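Local coordinates for bacterial regulatory proteins, TetR family (Nitrosomonas europaea, PDB 3NI7), which probably binds DNA through an N-terminal helix-turn-helix and regulates transcription as a TetR-type regulator, at residues E82-L87 / R180-A185. Sequence-based numbering, arbitrary orientation.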
ATOM      1  N   GLU A  82      -1.159 -22.217  -2.500  1.00 98.80           N
ATOM      2  CA  GLU A  82      -0.558 -22.450  -1.181  1.00 97.97           C
ATOM      3  C   GLU A  82       0.887 -21.914  -1.140  1.00 94.49           C
ATOM      4  O   GLU A  82       1.299 -21.380  -0.128  1.00 92.95           O
ATOM      5  CB  GLU A  82      -0.581 -23.949  -0.799  1.00102.24           C
ATOM      6  CG  GLU A  82      -1.963 -24.587  -0.658  1.00106.34           C
ATOM      7  CD  GLU A  82      -1.914 -26.118  -0.365  1.00117.01           C
ATOM      8  OE1 GLU A  82      -1.742 -26.520   0.834  1.00120.72           O
ATOM      9  OE2 GLU A  82      -2.067 -26.918  -1.340  1.00122.08           O
ATOM     10  N   ARG A  83       1.627 -22.035  -2.236  1.00 93.50           N
ATOM     11  CA  ARG A  83       3.071 -21.637  -2.256  1.00 92.26           C
ATOM     12  C   ARG A  83       3.332 -20.165  -1.938  1.00 86.90           C
ATOM     13  O   ARG A  83       4.046 -19.850  -1.032  1.00 85.80           O
ATOM     14  CB  ARG A  83       3.741 -21.998  -3.584  1.00 94.44           C
ATOM     15  CG  ARG A  83       4.062 -23.487  -3.728  1.00 99.50           C
ATOM     16  CD  ARG A  83       4.829 -23.769  -4.994  1.00102.88           C
ATOM     17  NE  ARG A  83       5.113 -25.197  -5.155  1.00109.83           N
ATOM     18  CZ  ARG A  83       5.791 -25.720  -6.182  1.00116.53           C
ATOM     19  NH1 ARG A  83       6.283 -24.943  -7.157  1.00116.94           N
ATOM     20  NH2 ARG A  83       5.991 -27.034  -6.237  1.00121.89           N
ATOM     21  N   ILE A  84       2.693 -19.283  -2.667  1.00 84.03           N
ATOM     22  CA  ILE A  84       2.753 -17.875  -2.385  1.00 80.15           C
ATOM     23  C   ILE A  84       2.265 -17.551  -1.000  1.00 78.92           C
ATOM     24  O   ILE A  84       2.860 -16.737  -0.351  1.00 77.48           O
ATOM     25  CB  ILE A  84       1.912 -17.086  -3.350  1.00 79.39           C
ATOM     26  CG1 ILE A  84       2.538 -17.184  -4.737  1.00 81.48           C
ATOM     27  CG2 ILE A  84       1.836 -15.651  -2.893  1.00 76.29           C
ATOM     28  CD1 ILE A  84       1.653 -16.743  -5.886  1.00 84.60           C
ATOM     29  N   HIS A  85       1.152 -18.143  -0.553  1.00 80.31           N
ATOM     30  CA  HIS A  85       0.645 -17.882   0.813  1.00 79.50           C
ATOM     31  C   HIS A  85       1.655 -18.341   1.862  1.00 80.05           C
ATOM     32  O   HIS A  85       1.826 -17.722   2.911  1.00 78.89           O
ATOM     33  CB  HIS A  85      -0.674 -18.594   1.012  1.00 81.22           C
ATOM     34  CG  HIS A  85      -1.292 -18.395   2.363  1.00 81.15           C
ATOM     35  ND1 HIS A  85      -1.143 -19.304   3.385  1.00 82.05           N
ATOM     36  CD2 HIS A  85      -2.131 -17.432   2.830  1.00 81.37           C
ATOM     37  CE1 HIS A  85      -1.831 -18.886   4.436  1.00 82.65           C
ATOM     38  NE2 HIS A  85      -2.451 -17.763   4.122  1.00 81.78           N
ATOM     39  N   HIS A  86       2.329 -19.435   1.583  1.00 82.07           N
ATOM     40  CA  HIS A  86       3.236 -19.964   2.544  1.00 83.91           C
ATOM     41  C   HIS A  86       4.460 -19.046   2.703  1.00 82.74           C
ATOM     42  O   HIS A  86       4.884 -18.724   3.826  1.00 83.25           O
ATOM     43  CB  HIS A  86       3.644 -21.361   2.143  1.00 87.58           C
ATOM     44  CG  HIS A  86       4.248 -22.124   3.268  1.00 93.79           C
ATOM     45  ND1 HIS A  86       5.342 -21.657   3.981  1.00 96.09           N
ATOM     46  CD2 HIS A  86       3.885 -23.297   3.849  1.00100.84           C
ATOM     47  CE1 HIS A  86       5.639 -22.519   4.941  1.00 99.94           C
ATOM     48  NE2 HIS A  86       4.774 -23.522   4.882  1.00103.18           N
ATOM     49  N   LEU A  87       5.043 -18.611   1.593  1.00 81.59           N
ATOM     50  CA  LEU A  87       6.207 -17.742   1.661  1.00 80.09           C
ATOM     51  C   LEU A  87       5.864 -16.427   2.323  1.00 78.42           C
ATOM     52  O   LEU A  87       6.660 -15.905   3.073  1.00 78.84           O
ATOM     53  CB  LEU A  87       6.756 -17.449   0.271  1.00 79.79           C
ATOM     54  CG  LEU A  87       7.182 -18.671  -0.544  1.00 81.11           C
ATOM     55  CD1 LEU A  87       7.414 -18.274  -2.005  1.00 78.08           C
ATOM     56  CD2 LEU A  87       8.409 -19.309   0.128  1.00 79.93           C
ATOM     57  N   ARG A 180      -7.776 -15.621   1.464  1.00 85.74           N
ATOM     58  CA  ARG A 180      -8.935 -15.291   0.697  1.00 87.72           C
ATOM     59  C   ARG A 180      -8.627 -14.479  -0.516  1.00 86.66           C
ATOM     60  O   ARG A 180      -9.022 -14.835  -1.613  1.00 88.01           O
ATOM     61  CB  ARG A 180      -9.936 -14.576   1.575  1.00 89.73           C
ATOM     62  CG  ARG A 180     -10.733 -15.553   2.327  1.00 92.32           C
ATOM     63  CD  ARG A 180     -11.327 -14.996   3.579  1.00 96.43           C
ATOM     64  NE  ARG A 180     -11.965 -16.108   4.294  1.00 99.39           N
ATOM     65  CZ  ARG A 180     -13.013 -16.026   5.097  1.00103.17           C
ATOM     66  NH1 ARG A 180     -13.546 -14.887   5.346  1.00109.95           N
ATOM     67  NH2 ARG A 180     -13.566 -17.094   5.654  1.00101.20           N
ATOM     68  N   HIS A 181      -7.886 -13.412  -0.346  1.00 84.91           N
ATOM     69  CA  HIS A 181      -7.618 -12.558  -1.486  1.00 84.83           C
ATOM     70  C   HIS A 181      -6.833 -13.299  -2.561  1.00 83.50           C
ATOM     71  O   HIS A 181      -7.031 -13.069  -3.758  1.00 84.26           O
ATOM     72  CB  HIS A 181      -6.912 -11.289  -1.050  1.00 84.27           C
ATOM     73  CG  HIS A 181      -7.806 -10.342  -0.330  1.00 88.10           C
ATOM     74  ND1 HIS A 181      -8.143 -10.497   0.998  1.00 91.46           N
ATOM     75  CD2 HIS A 181      -8.474  -9.249  -0.762  1.00 92.85           C
ATOM     76  CE1 HIS A 181      -8.971  -9.529   1.359  1.00 94.95           C
ATOM     77  NE2 HIS A 181      -9.201  -8.764   0.306  1.00 96.30           N
ATOM     78  N   LEU A 182      -5.935 -14.179  -2.144  1.00 82.08           N
ATOM     79  CA  LEU A 182      -5.142 -14.926  -3.108  1.00 81.79           C
ATOM     80  C   LEU A 182      -5.988 -15.872  -3.844  1.00 84.38           C
ATOM     81  O   LEU A 182      -5.821 -16.022  -5.038  1.00 84.91           O
ATOM     82  CB  LEU A 182      -4.005 -15.703  -2.456  1.00 80.44           C
ATOM     83  CG  LEU A 182      -2.725 -14.969  -2.051  1.00 77.32           C
ATOM     84  CD1 LEU A 182      -1.743 -16.019  -1.457  1.00 75.02           C
ATOM     85  CD2 LEU A 182      -2.127 -14.227  -3.217  1.00 73.50           C
ATOM     86  N   THR A 183      -6.917 -16.499  -3.120  1.00 86.93           N
ATOM     87  CA  THR A 183      -7.881 -17.405  -3.723  1.00 89.90           C
ATOM     88  C   THR A 183      -8.897 -16.745  -4.628  1.00 92.48           C
ATOM     89  O   THR A 183      -9.050 -17.178  -5.763  1.00 93.21           O
ATOM     90  CB  THR A 183      -8.609 -18.167  -2.678  1.00 90.84           C
ATOM     91  OG1 THR A 183      -7.677 -18.602  -1.699  1.00 89.94           O
ATOM     92  CG2 THR A 183      -9.239 -19.381  -3.287  1.00 92.96           C
HETATM   93  N   MSE A 184      -9.588 -15.724  -4.121  0.50 93.75           N
HETATM   94  CA  MSE A 184     -10.595 -15.009  -4.914  0.50 97.27           C
HETATM   95  C   MSE A 184      -9.940 -14.566  -6.213  0.50 97.40           C
HETATM   96  O   MSE A 184     -10.416 -14.884  -7.300  0.50 99.40           O
HETATM   97  CB  MSE A 184     -11.193 -13.808  -4.148  0.50 98.76           C
HETATM   98  CG  MSE A 184     -12.542 -14.101  -3.431  0.50103.07           C
HETATM   99 SE   MSE A 184     -13.095 -12.876  -1.943  0.50111.44          SE
HETATM  100  CE  MSE A 184     -11.286 -12.285  -1.456  0.50104.07           C
ATOM    101  N   ALA A 185      -8.818 -13.874  -6.077  1.00 96.16           N
ATOM    102  CA  ALA A 185      -8.022 -13.357  -7.213  1.00 96.58           C
ATOM    103  C   ALA A 185      -7.607 -14.413  -8.265  1.00 97.17           C
ATOM    104  O   ALA A 185      -7.702 -14.143  -9.470  1.00 99.52           O
ATOM    105  CB  ALA A 185      -6.784 -12.679  -6.680  1.00 94.60           C
TER
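L182 carries CG beside its backbone N and anti to its carbonyl carbon (chi1 -79°), and from there its CD1 methyl reaches helix 80-96 in the step between I84 and H85. H85 CB faces L182 by its place on the helix, and with CG anti to the backbone N (chi1 -180°) the imidazole runs on beyond the leucine methyl toward an earlier turn of helix 172-187. CD1 of L182 lies 3.7 Å from CB of H85. The same methyl also comes within 3.7 Å of the H85 backbone N, so it rests against the helix backbone itself as well as on side chains. From I84 the CG2 branch faces it, 3.9 Å from L182 CD1, the two aliphatic chains running at a slant to one another. No hydrogen bond joins the two segments; the closest approaches all come from L182 CD1, set against two consecutive residues, and the buried patch is small, 117 Å² over both sides. The CA atoms of H85 and L182 stand 7.6 Å apart, close enough for one side chain to bridge the helices. The H85 side chain also touches L178 and K179, and its NE2 is hydrogen-bonded to the carbonyl O of R175, a polar tie to that earlier turn. L182 also touches L147. On the other side of helix 172-187, H181 and M184 pack on Q118 and I119 of the second subunit. This is plain helix-to-helix packing within the all-helical C-terminal region of a TetR-family regulator, joining helix 80-96 to the C-terminal helix 172-187.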